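Local structure of outer surface protein (Bacillus cereus ATCC 14579, 1X7F) at residues 40-50 / 78-88; 28-37 / 54-64. The protein is uncharacterised but probably hydrolyses 6-phospho-N-acetylmuramic acid glycosides in the recycling of cell-wall sugars. All blocks are in the same frame, centred on the assembly; numbering follows the deposited sequence. Where two conformers were deposited one is given.

Interaction 1: 40-50 / 78-88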
# COMPACT_ATOMS: atom_id res chain seq x y z
N LYS A 40 -26.79 -1.90 8.68
CA LYS A 40 -26.10 -3.18 8.79
C LYS A 40 -26.11 -3.95 7.46
O LYS A 40 -25.17 -4.66 7.15
CB LYS A 40 -26.67 -4.03 9.93
CG LYS A 40 -28.05 -4.61 9.66
CD LYS A 40 -28.65 -5.26 10.89
CE LYS A 40 -30.09 -5.69 10.61
NZ LYS A 40 -30.74 -6.17 11.85
N GLU A 41 -27.18 -3.78 6.68
CA GLU A 41 -27.35 -4.42 5.38
C GLU A 41 -26.24 -4.03 4.41
O GLU A 41 -25.54 -4.89 3.89
CB GLU A 41 -28.71 -4.08 4.77
CG GLU A 41 -29.93 -4.57 5.55
CD GLU A 41 -30.37 -3.58 6.62
OE1 GLU A 41 -30.70 -4.02 7.74
OE2 GLU A 41 -30.40 -2.36 6.33
N LYS A 42 -26.08 -2.73 4.18
CA LYS A 42 -25.05 -2.23 3.26
C LYS A 42 -23.63 -2.45 3.76
O LYS A 42 -22.69 -2.51 2.96
CB LYS A 42 -25.28 -0.75 2.92
CG LYS A 42 -26.59 -0.47 2.17
CD LYS A 42 -26.50 0.84 1.38
CE LYS A 42 -26.58 2.06 2.28
NZ LYS A 42 -27.97 2.29 2.79
N ASP A 43 -23.46 -2.55 5.08
CA ASP A 43 -22.15 -2.84 5.67
C ASP A 43 -21.80 -4.31 5.45
O ASP A 43 -20.65 -4.65 5.15
CB ASP A 43 -22.14 -2.55 7.18
CG ASP A 43 -21.98 -1.07 7.51
OD1 ASP A 43 -21.42 -0.30 6.69
OD2 ASP A 43 -22.39 -0.61 8.60
N MET A 44 -22.80 -5.18 5.62
CA MET A 44 -22.62 -6.62 5.43
C MET A 44 -22.41 -6.95 3.95
O MET A 44 -21.56 -7.76 3.62
CB MET A 44 -23.80 -7.41 6.04
CG MET A 44 -23.77 -7.41 7.57
SD MET A 44 -24.89 -8.55 8.39
CE MET A 44 -26.50 -7.80 8.09
N ALA A 45 -23.17 -6.29 3.08
CA ALA A 45 -22.97 -6.41 1.64
C ALA A 45 -21.55 -5.98 1.21
O ALA A 45 -20.92 -6.61 0.35
CB ALA A 45 -24.04 -5.62 0.89
N TYR A 46 -21.03 -4.93 1.85
CA TYR A 46 -19.68 -4.40 1.59
C TYR A 46 -18.56 -5.36 2.01
O TYR A 46 -17.60 -5.57 1.27
CB TYR A 46 -19.51 -3.08 2.33
CG TYR A 46 -18.25 -2.29 2.06
CD1 TYR A 46 -17.87 -1.97 0.76
CD2 TYR A 46 -17.49 -1.79 3.12
CE1 TYR A 46 -16.73 -1.21 0.51
CE2 TYR A 46 -16.35 -1.01 2.89
CZ TYR A 46 -15.97 -0.73 1.58
OH TYR A 46 -14.86 0.05 1.34
N ILE A 47 -18.69 -5.90 3.22
CA ILE A 47 -17.81 -6.95 3.73
C ILE A 47 -17.78 -8.11 2.74
O ILE A 47 -16.71 -8.62 2.41
CB ILE A 47 -18.31 -7.42 5.14
CG1 ILE A 47 -18.00 -6.36 6.21
CG2 ILE A 47 -17.73 -8.80 5.52
CD1 ILE A 47 -18.79 -6.58 7.52
N SER A 48 -18.96 -8.53 2.26
CA SER A 48 -19.06 -9.58 1.25
C SER A 48 -18.31 -9.21 -0.05
O SER A 48 -17.57 -10.03 -0.58
CB SER A 48 -20.52 -9.92 0.94
OG SER A 48 -21.09 -10.72 1.96
N ALA A 49 -18.54 -7.99 -0.53
CA ALA A 49 -17.88 -7.43 -1.71
C ALA A 49 -16.36 -7.40 -1.57
O ALA A 49 -15.66 -7.84 -2.47
CB ALA A 49 -18.41 -5.99 -2.00
N ALA A 50 -15.86 -6.87 -0.46
CA ALA A 50 -14.42 -6.80 -0.21
C ALA A 50 -13.76 -8.18 -0.10
O ALA A 50 -12.61 -8.36 -0.51
CB ALA A 50 -14.12 -5.95 1.02
N GLU A 78 -23.71 -8.50 14.92
CA GLU A 78 -24.11 -9.12 13.66
C GLU A 78 -23.08 -8.82 12.56
O GLU A 78 -22.57 -9.74 11.91
CB GLU A 78 -25.50 -8.65 13.23
CG GLU A 78 -25.98 -9.24 11.91
CD GLU A 78 -27.49 -9.12 11.70
OE1 GLU A 78 -28.14 -8.31 12.39
OE2 GLU A 78 -28.02 -9.85 10.83
N ILE A 79 -22.79 -7.54 12.37
CA ILE A 79 -21.79 -7.09 11.40
C ILE A 79 -20.46 -7.81 11.61
O ILE A 79 -19.89 -8.35 10.66
CB ILE A 79 -21.61 -5.55 11.44
CG1 ILE A 79 -22.90 -4.84 10.99
CG2 ILE A 79 -20.47 -5.13 10.55
CD1 ILE A 79 -23.00 -3.39 11.43
N ILE A 80 -19.97 -7.84 12.86
CA ILE A 80 -18.69 -8.47 13.20
C ILE A 80 -18.70 -9.99 12.96
O ILE A 80 -17.69 -10.56 12.53
CB ILE A 80 -18.24 -8.12 14.65
CG1 ILE A 80 -17.81 -6.65 14.73
CG2 ILE A 80 -17.09 -9.02 15.09
CD1 ILE A 80 -17.65 -6.11 16.15
N ASN A 81 -19.84 -10.61 13.22
CA ASN A 81 -20.01 -12.04 12.98
C ASN A 81 -19.96 -12.35 11.48
O ASN A 81 -19.37 -13.34 11.05
CB ASN A 81 -21.33 -12.54 13.57
CG ASN A 81 -21.17 -13.79 14.40
OD1 ASN A 81 -20.65 -14.81 13.93
ND2 ASN A 81 -21.64 -13.74 15.64
N HIS A 82 -20.60 -11.49 10.69
CA HIS A 82 -20.56 -11.60 9.25
C HIS A 82 -19.11 -11.45 8.77
O HIS A 82 -18.66 -12.21 7.91
CB HIS A 82 -21.47 -10.55 8.61
CG HIS A 82 -21.67 -10.74 7.15
ND1 HIS A 82 -21.03 -9.96 6.20
CD2 HIS A 82 -22.43 -11.63 6.46
CE1 HIS A 82 -21.40 -10.36 4.99
NE2 HIS A 82 -22.25 -11.36 5.12
N ALA A 83 -18.38 -10.51 9.37
CA ALA A 83 -16.95 -10.31 9.12
C ALA A 83 -16.12 -11.55 9.44
O ALA A 83 -15.26 -11.94 8.65
CB ALA A 83 -16.44 -9.12 9.88
N LYS A 84 -16.36 -12.16 10.60
CA LYS A 84 -15.63 -13.35 11.03
C LYS A 84 -15.96 -14.61 10.19
O LYS A 84 -15.11 -15.49 10.05
CB LYS A 84 -15.82 -13.61 12.54
CG LYS A 84 -17.08 -14.36 12.92
CD LYS A 84 -17.27 -14.44 14.45
CE LYS A 84 -16.77 -15.77 15.03
NZ LYS A 84 -17.70 -16.89 14.72
N ASP A 85 -17.17 -14.67 9.65
CA ASP A 85 -17.57 -15.74 8.73
C ASP A 85 -16.84 -15.59 7.39
O ASP A 85 -16.66 -16.58 6.66
CB ASP A 85 -19.08 -15.72 8.47
CG ASP A 85 -19.89 -16.11 9.69
OD1 ASP A 85 -19.43 -16.96 10.49
OD2 ASP A 85 -21.02 -15.62 9.92
N ASN A 86 -16.44 -14.36 7.07
CA ASN A 86 -15.68 -14.07 5.86
C ASN A 86 -14.20 -13.88 6.15
O ASN A 86 -13.50 -13.17 5.42
CB ASN A 86 -16.28 -12.86 5.13
CG ASN A 86 -17.54 -13.23 4.35
OD1 ASN A 86 -17.47 -13.80 3.26
ND2 ASN A 86 -18.70 -12.90 4.92
N ASN A 87 -13.73 -14.53 7.22
CA ASN A 87 -12.31 -14.57 7.61
C ASN A 87 -11.60 -13.21 7.66
O ASN A 87 -10.46 -13.05 7.20
CB ASN A 87 -11.56 -15.60 6.75
CG ASN A 87 -12.27 -16.96 6.69
OD1 ASN A 87 -12.77 -17.36 5.63
ND2 ASN A 87 -12.34 -17.65 7.82
N MET A 88 -12.29 -12.22 8.23
CA MET A 88 -11.76 -10.86 8.30
C MET A 88 -11.39 -10.49 9.73
O MET A 88 -12.19 -10.64 10.65
CB MET A 88 -12.75 -9.85 7.73
CG MET A 88 -13.19 -10.15 6.32
SD MET A 88 -13.23 -8.65 5.36
CE MET A 88 -14.29 -9.18 4.03
O HOH W 1 -19.85 -13.17 1.88
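Helices 40-50 and 78-85 run almost parallel, their axes inclined by 13° and 9.7 Å apart at closest approach, the CA of Met44 facing that of Ile79 and the CA of Ile47 that of Ala83. They are the first two helices of an eight-stranded, TIM-barrel-like (beta/alpha) domain, lying side by side on the outside of the parallel sheet. Ile79 works as a knob, seated in a hole made by Lys40, Asp43, Met44 and Ile47. Ile47 CD1 lies 3.8 Å from Ile79 CG2, and the two side chains cross at about a right angle. Asp43, one wall of that hole, hydrogen-bonds through OD1 to the Tyr253 hydroxyl, in a loop outside the pair. On the sheet side Ile47 also touches Leu33 and Ile58, so one side chain packs on the neighbouring helix and on two strands. Toward the outside His82 takes over. Its CG stands anti to the backbone N (chi1 -170°), which swings the imidazole across to helix 40-50. Met44 CB lies over one ring face in a CH-pi contact, 4.0 Å from the ring centroid, while its SD approaches obliquely. Asn86 ND2 sits above the opposite face, displaced toward the rim; it donates to His82 O at 3.1 Å, a bond that ties the amide back to the last turn. That turn closes in a Schellman motif with Asn87 at C-prime. At the N-terminal end the extended chain of Lys40 crosses that of Glu78 at a slant, and a weak salt bridge joins Lys40 NZ to Glu78 OE1 at 3.4 Å. At the other end Ser48 OG comes to the edge of the His82 ring, near its plane, and one water links helix 40-50 to the loop that follows helix 78-85, 2.7 Å from Ser48 OG and donating to Asn86 OD1 at 2.8 Å.

Interaction 2: 28-37 / 54-64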
# COMPACT_ATOMS: atom_id res chain seq x y z
N LYS A 28 -1.85 -7.62 3.95
CA LYS A 28 -3.30 -7.70 3.91
C LYS A 28 -3.89 -6.47 3.28
O LYS A 28 -3.28 -5.39 3.31
CB LYS A 28 -3.89 -7.85 5.32
CG LYS A 28 -3.63 -9.18 5.99
CD LYS A 28 -4.39 -9.23 7.31
CE LYS A 28 -4.03 -10.47 8.15
NZ LYS A 28 -5.05 -10.74 9.22
N LEU A 29 -5.08 -6.64 2.72
CA LEU A 29 -5.94 -5.52 2.34
C LEU A 29 -7.07 -5.39 3.36
O LEU A 29 -7.62 -6.39 3.83
CB LEU A 29 -6.50 -5.71 0.92
CG LEU A 29 -5.55 -5.24 -0.19
CD1 LEU A 29 -5.95 -5.83 -1.53
CD2 LEU A 29 -5.46 -3.67 -0.22
N GLY A 30 -7.40 -4.14 3.71
CA GLY A 30 -8.46 -3.87 4.66
C GLY A 30 -9.46 -2.85 4.15
O GLY A 30 -9.19 -2.15 3.19
N ILE A 31 -10.61 -2.79 4.82
CA ILE A 31 -11.69 -1.81 4.57
C ILE A 31 -12.10 -1.19 5.91
O ILE A 31 -11.94 -1.82 6.97
CB ILE A 31 -12.94 -2.50 3.94
CG1 ILE A 31 -13.30 -3.81 4.68
CG2 ILE A 31 -12.72 -2.75 2.44
CD1 ILE A 31 -14.76 -4.29 4.53
N SER A 32 -12.64 0.02 5.87
CA SER A 32 -13.18 0.63 7.09
C SER A 32 -14.69 0.62 7.09
O SER A 32 -15.29 0.72 6.02
CB SER A 32 -12.65 2.05 7.28
OG SER A 32 -11.26 2.02 7.54
N LEU A 33 -15.29 0.49 8.28
CA LEU A 33 -16.74 0.63 8.47
C LEU A 33 -17.08 1.71 9.49
O LEU A 33 -16.32 1.97 10.41
CB LEU A 33 -17.38 -0.70 8.92
CG LEU A 33 -17.22 -1.94 8.03
CD1 LEU A 33 -17.94 -3.12 8.66
CD2 LEU A 33 -17.76 -1.68 6.64
N TYR A 34 -18.24 2.34 9.30
CA TYR A 34 -18.76 3.34 10.24
C TYR A 34 -20.24 3.06 10.33
O TYR A 34 -21.06 3.78 9.76
CB TYR A 34 -18.47 4.78 9.75
CG TYR A 34 -17.00 4.99 9.46
CD1 TYR A 34 -16.48 4.75 8.19
CD2 TYR A 34 -16.12 5.38 10.47
CE1 TYR A 34 -15.11 4.91 7.93
CE2 TYR A 34 -14.76 5.53 10.22
CZ TYR A 34 -14.27 5.30 8.95
OH TYR A 34 -12.92 5.45 8.71
N PRO A 35 -20.60 1.99 11.05
CA PRO A 35 -21.97 1.48 11.03
C PRO A 35 -23.04 2.51 11.41
O PRO A 35 -24.17 2.44 10.90
CB PRO A 35 -21.93 0.33 12.04
CG PRO A 35 -20.51 -0.10 12.03
CD PRO A 35 -19.74 1.18 11.94
N GLU A 36 -22.70 3.47 12.27
CA GLU A 36 -23.68 4.48 12.70
C GLU A 36 -24.06 5.44 11.57
O GLU A 36 -25.13 6.04 11.60
CB GLU A 36 -23.18 5.25 13.93
CG GLU A 36 -22.03 6.20 13.68
CD GLU A 36 -21.34 6.61 14.96
OE1 GLU A 36 -20.56 5.79 15.50
OE2 GLU A 36 -21.57 7.74 15.43
N HIS A 37 -23.18 5.56 10.57
CA HIS A 37 -23.45 6.40 9.40
C HIS A 37 -24.07 5.62 8.24
O HIS A 37 -24.14 6.13 7.11
CB HIS A 37 -22.16 7.08 8.93
CG HIS A 37 -21.53 7.97 9.95
ND1 HIS A 37 -22.26 8.84 10.73
CD2 HIS A 37 -20.24 8.12 10.33
CE1 HIS A 37 -21.45 9.49 11.54
NE2 HIS A 37 -20.21 9.08 11.31
N GLY A 54 -10.12 -10.47 -1.89
CA GLY A 54 -8.99 -10.76 -0.99
C GLY A 54 -8.72 -9.81 0.18
O GLY A 54 -7.62 -9.79 0.74
N PHE A 55 -9.72 -9.02 0.55
CA PHE A 55 -9.61 -8.21 1.76
C PHE A 55 -9.84 -9.15 2.96
O PHE A 55 -10.71 -10.01 2.92
CB PHE A 55 -10.61 -7.06 1.76
CG PHE A 55 -10.26 -5.94 0.80
CD1 PHE A 55 -10.24 -6.14 -0.58
CD2 PHE A 55 -10.00 -4.67 1.28
CE1 PHE A 55 -9.93 -5.10 -1.46
CE2 PHE A 55 -9.68 -3.61 0.41
CZ PHE A 55 -9.66 -3.83 -0.97
N SER A 56 -9.03 -9.00 4.00
CA SER A 56 -9.13 -9.89 5.16
C SER A 56 -8.99 -9.13 6.50
O SER A 56 -8.76 -9.73 7.55
CB SER A 56 -8.08 -11.01 5.06
OG SER A 56 -6.78 -10.47 5.17
N ARG A 57 -9.10 -7.81 6.44
CA ARG A 57 -8.95 -6.97 7.62
C ARG A 57 -10.01 -5.87 7.60
O ARG A 57 -10.31 -5.31 6.53
CB ARG A 57 -7.52 -6.39 7.65
CG ARG A 57 -7.25 -5.44 8.81
CD ARG A 57 -5.78 -5.09 9.02
NE ARG A 57 -5.63 -4.20 10.16
CZ ARG A 57 -4.49 -3.92 10.79
NH1 ARG A 57 -3.34 -4.47 10.41
NH2 ARG A 57 -4.50 -3.09 11.81
N ILE A 58 -10.58 -5.58 8.77
CA ILE A 58 -11.55 -4.50 8.93
C ILE A 58 -11.13 -3.51 10.03
O ILE A 58 -10.74 -3.92 11.13
CB ILE A 58 -12.97 -5.06 9.24
CG1 ILE A 58 -13.51 -5.89 8.07
CG2 ILE A 58 -13.95 -3.92 9.56
CD1 ILE A 58 -14.89 -6.44 8.30
N PHE A 59 -11.20 -2.22 9.72
CA PHE A 59 -11.12 -1.16 10.73
C PHE A 59 -12.52 -0.63 11.02
O PHE A 59 -13.22 -0.18 10.13
CB PHE A 59 -10.19 -0.03 10.29
CG PHE A 59 -10.21 1.17 11.22
CD1 PHE A 59 -9.60 1.10 12.47
CD2 PHE A 59 -10.87 2.35 10.85
CE1 PHE A 59 -9.62 2.21 13.35
CE2 PHE A 59 -10.91 3.46 11.71
CZ PHE A 59 -10.28 3.39 12.97
N THR A 60 -12.95 -0.72 12.26
CA THR A 60 -14.29 -0.23 12.57
C THR A 60 -14.29 0.77 13.71
O THR A 60 -13.49 0.68 14.65
CB THR A 60 -15.31 -1.37 12.79
OG1 THR A 60 -16.52 -0.82 13.31
CG2 THR A 60 -14.86 -2.33 13.89
N CYS A 61 -15.21 1.72 13.60
CA CYS A 61 -15.22 2.91 14.40
C CYS A 61 -16.54 3.10 15.15
O CYS A 61 -17.60 3.21 14.54
CB CYS A 61 -14.98 4.09 13.48
SG CYS A 61 -14.40 5.57 14.29
N LEU A 62 -16.46 3.12 16.48
CA LEU A 62 -17.62 3.38 17.32
C LEU A 62 -17.52 4.78 17.89
O LEU A 62 -16.76 5.03 18.83
CB LEU A 62 -17.76 2.31 18.42
CG LEU A 62 -18.88 2.39 19.46
CD1 LEU A 62 -20.30 2.53 18.86
CD2 LEU A 62 -18.82 1.17 20.39
N LEU A 63 -18.27 5.70 17.29
CA LEU A 63 -18.19 7.12 17.62
C LEU A 63 -19.15 7.53 18.73
O LEU A 63 -18.78 8.31 19.61
CB LEU A 63 -18.43 7.97 16.37
CG LEU A 63 -17.44 7.70 15.22
CD1 LEU A 63 -18.13 7.63 13.86
CD2 LEU A 63 -16.33 8.72 15.25
N SER A 64 -20.37 7.00 18.70
CA SER A 64 -21.41 7.40 19.63
C SER A 64 -22.19 6.21 20.17
O SER A 64 -22.46 5.24 19.45
CB SER A 64 -22.36 8.39 18.96
OG SER A 64 -23.51 8.61 19.75
O HOH W 2 -7.39 -11.90 8.16
O HOH W 3 -5.91 -9.32 2.80
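Leu29 CB sits squarely over the Phe55 ring, 3.7 Å from its centroid in a CH-pi contact, while Gly30 O meets the ring edge. Ile31 CG2 approaches the same ring obliquely at CD2. With CG1 placed between backbone N and carbonyl carbon (chi1 46°), Ile31 lays this branch beside that of Ile58, both pointing the same way, their CG1 atoms 4.0 Å apart. Leu33 then crosses Ile58 at CG2. These aliphatic groups occupy the helix-facing side of the two neighbouring parallel strands of the first beta-alpha-beta unit, joined by helix 40-51. Phe59 N donates to Ile31 O and Leu33 N to Phe59 O, each at 2.9 Å. The other face carries Ser32, Phe59 and Arg57. Ser32 OG comes to the edge of the Phe59 ring, 3.3 Å from CD2, and is hydrogen-bonded to Ile249 O; Arg57 leads away to salt bridges with Glu144 and Asp246. Just past the end of strand 28-33, the Tyr34 ring has the Cys61 sulfur at its edge, and its hydroxyl hydrogen-bonds to Gly250 O. In one of its two conformers Glu36 crosses Leu63 at about a right angle, and OE1 accepts a hydrogen bond from Leu63 N at 2.9 Å, on the syn side.

Interaction 2 supplies part of the sheet against which the two helices of interaction 1 pack; the centres of the two interactions lie about 10 Å apart. The segments alternate along the chain: strand 28-33, helix 40-51, strand 55-62, helix 74-85. Joining the layers, Ala83 CB touches Ile58 CD1 at 3.5 Å, and Tyr46 CD2 meets Leu33 CD2 at the same distance. Where helix 40-51 turns into the next strand, a probable hydrogen bond links Ala50 O and Phe55 N at 3.1 Å; near the helix start Asp43 OD2 packs 3.2 Å from Pro35 CA. In barrels of this kind the active site commonly lies at the C-terminal strand ends, the end where Tyr34 and Cys61 meet.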